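PDB 4EGV: acetyl-CoA acetyltransferase from Mycobacterium smegmatis, which probably acts as an acyltransferase, being a monomeric thiolase-like protein of type 1 with a thiolase fold. Local coordinates for residues 55-59 against 286-292. Numbering follows the deposited sequence.
Sequences HDCGA and LGVPEEK
A59 and V288 have the nearest pair of CA atoms across the contact, 5.3 Å apart, where two helix ends of the thiolase fold meet beside strand 20-29. Helix 42-56 leads into the turn at G58, the first residue to leave helical angles, with positive phi. On the other side helix 280-286 closes in a Schellman motif at G287, whose positive phi turns the chain into the link that leads, through a 3-10 turn at 290-292, to strand 294-303.

A59 points its CB at the end of that second helix, 3.5 Å from L286 O, and also touches CG2 of V288. The two methyls of V288 divide the work: CG1, anti to the backbone N (chi1 178°), lies 3.5 Å from C57 O, while CG2 faces both A59 CB and C57 SG, the sulfur at 4.3 Å. C57 and V288 both rest on V23 of strand 20-29, and V64 of helix 61-67 packs against C57, A59 and L286, so the apolar part of the contact joins strand 20-29 and helix 61-67. P289 brings its CD to 3.5 Å from C57 O and also meets G58 O.

K292 supplies the hydrogen bond between the segments. Its chain bends at chi2 (-77°), then extends, bringing the ammonium to the backbone of D56. The carboxylate of D56 is engaged mainly elsewhere: OD2 forms a salt bridge with R396 and accepts a hydrogen bond from V25 N, whereas OD1 remains 4.1 Å from K292 NZ, beyond salt-bridge range, though the opposite charges probably still attract. R396 also donates to K292 O, joining both segments to helix 383-397. The ammonium of K292 is held by the backbone: NZ donates to D56 O at 2.9 Å, in the carbonyl plane, with a C=O...N angle of 158°.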
loop_
_atom_site.group_PDB
_atom_site.type_symbol
_atom_site.label_atom_id
_atom_site.label_comp_id
_atom_site.label_asym_id
_atom_site.label_seq_id
_atom_site.Cartn_x
_atom_site.Cartn_y
_atom_site.Cartn_z
ATOM N N HIS A 55 18.256 -17.260 -9.362
ATOM C CA HIS A 55 19.668 -17.017 -9.524
ATOM C C HIS A 55 20.333 -16.259 -8.394
ATOM O O HIS A 55 21.517 -16.484 -8.100
ATOM C CB HIS A 55 19.979 -16.282 -10.800
ATOM C CG HIS A 55 21.345 -16.614 -11.305
ATOM N ND1 HIS A 55 22.422 -15.751 -11.215
ATOM C CD2 HIS A 55 21.827 -17.772 -11.819
ATOM C CE1 HIS A 55 23.493 -16.345 -11.713
ATOM N NE2 HIS A 55 23.162 -17.571 -12.080
ATOM N N ASP A 56 19.563 -15.356 -7.803
ATOM C CA ASP A 56 19.986 -14.540 -6.715
ATOM C C ASP A 56 20.424 -15.381 -5.526
ATOM O O ASP A 56 21.352 -14.994 -4.832
ATOM C CB ASP A 56 18.853 -13.618 -6.319
ATOM C CG ASP A 56 19.283 -12.545 -5.354
ATOM O OD1 ASP A 56 20.139 -11.714 -5.749
ATOM O OD2 ASP A 56 18.731 -12.535 -4.219
ATOM N N CYS A 57 19.820 -16.528 -5.331
ATOM C CA CYS A 57 20.121 -17.363 -4.179
ATOM C C CYS A 57 21.438 -18.080 -4.138
ATOM O O CYS A 57 21.757 -18.649 -3.142
ATOM C CB CYS A 57 18.987 -18.344 -3.894
ATOM S SG CYS A 57 18.947 -19.827 -4.770
ATOM N N GLY A 58 22.190 -18.047 -5.217
ATOM C CA GLY A 58 23.514 -18.622 -5.277
ATOM C C GLY A 58 23.661 -20.117 -5.299
ATOM O O GLY A 58 24.704 -20.638 -5.037
ATOM N N ALA A 59 22.607 -20.814 -5.632
ATOM C CA ALA A 59 22.642 -22.243 -5.714
ATOM C C ALA A 59 22.213 -22.536 -7.092
ATOM O O ALA A 59 21.909 -21.650 -7.814
ATOM C CB ALA A 59 21.698 -22.825 -4.779
ATOM N N LEU A 286 20.208 -27.346 0.004
ATOM C CA LEU A 286 20.248 -26.832 -1.334
ATOM C C LEU A 286 21.468 -26.008 -1.640
ATOM O O LEU A 286 21.714 -25.715 -2.770
ATOM C CB LEU A 286 19.025 -25.975 -1.549
ATOM C CG LEU A 286 17.745 -26.691 -1.897
ATOM C CD1 LEU A 286 16.913 -25.731 -2.560
ATOM C CD2 LEU A 286 17.970 -27.829 -2.801
ATOM N N GLY A 287 22.234 -25.613 -0.651
ATOM C CA GLY A 287 23.546 -25.092 -0.940
ATOM C C GLY A 287 23.651 -23.618 -1.122
ATOM O O GLY A 287 24.532 -23.120 -1.745
ATOM N N VAL A 288 22.719 -22.957 -0.500
ATOM C CA VAL A 288 22.467 -21.500 -0.436
ATOM C C VAL A 288 23.340 -20.794 0.571
ATOM O O VAL A 288 23.127 -20.940 1.757
ATOM C CB VAL A 288 20.995 -21.169 -0.089
ATOM C CG1 VAL A 288 20.781 -19.674 0.017
ATOM C CG2 VAL A 288 20.060 -21.763 -1.123
ATOM N N PRO A 289 24.312 -19.997 0.092
ATOM C CA PRO A 289 25.221 -19.288 0.975
ATOM C C PRO A 289 24.504 -18.519 2.085
ATOM O O PRO A 289 23.513 -17.862 1.850
ATOM C CB PRO A 289 25.927 -18.324 0.019
ATOM C CG PRO A 289 25.889 -19.008 -1.284
ATOM C CD PRO A 289 24.592 -19.699 -1.323
ATOM N N GLU A 290 25.044 -18.590 3.284
ATOM C CA GLU A 290 24.455 -17.930 4.429
ATOM C C GLU A 290 24.388 -16.393 4.324
ATOM O O GLU A 290 23.460 -15.811 4.844
ATOM C CB GLU A 290 25.117 -18.417 5.735
ATOM C CG GLU A 290 24.384 -17.956 6.985
ATOM C CD GLU A 290 24.628 -18.811 8.204
ATOM O OE1 GLU A 290 25.260 -19.889 8.090
ATOM O OE2 GLU A 290 24.162 -18.397 9.284
ATOM N N GLU A 291 25.331 -15.745 3.644
ATOM C CA GLU A 291 25.243 -14.287 3.459
ATOM C C GLU A 291 23.986 -13.804 2.650
ATOM O O GLU A 291 23.653 -12.613 2.654
ATOM C CB GLU A 291 26.581 -13.645 2.998
ATOM C CG GLU A 291 26.988 -13.843 1.545
ATOM C CD GLU A 291 27.872 -15.064 1.347
ATOM O OE1 GLU A 291 27.827 -15.967 2.218
ATOM O OE2 GLU A 291 28.605 -15.134 0.320
ATOM N N LYS A 292 23.272 -14.752 2.032
ATOM C CA LYS A 292 22.012 -14.491 1.316
ATOM C C LYS A 292 20.735 -14.549 2.160
ATOM O O LYS A 292 19.713 -14.048 1.739
ATOM C CB LYS A 292 21.841 -15.481 0.154
ATOM C CG LYS A 292 22.868 -15.399 -0.943
ATOM C CD LYS A 292 22.649 -14.261 -1.875
ATOM C CE LYS A 292 23.839 -14.148 -2.825
ATOM N NZ LYS A 292 23.552 -13.275 -3.985
#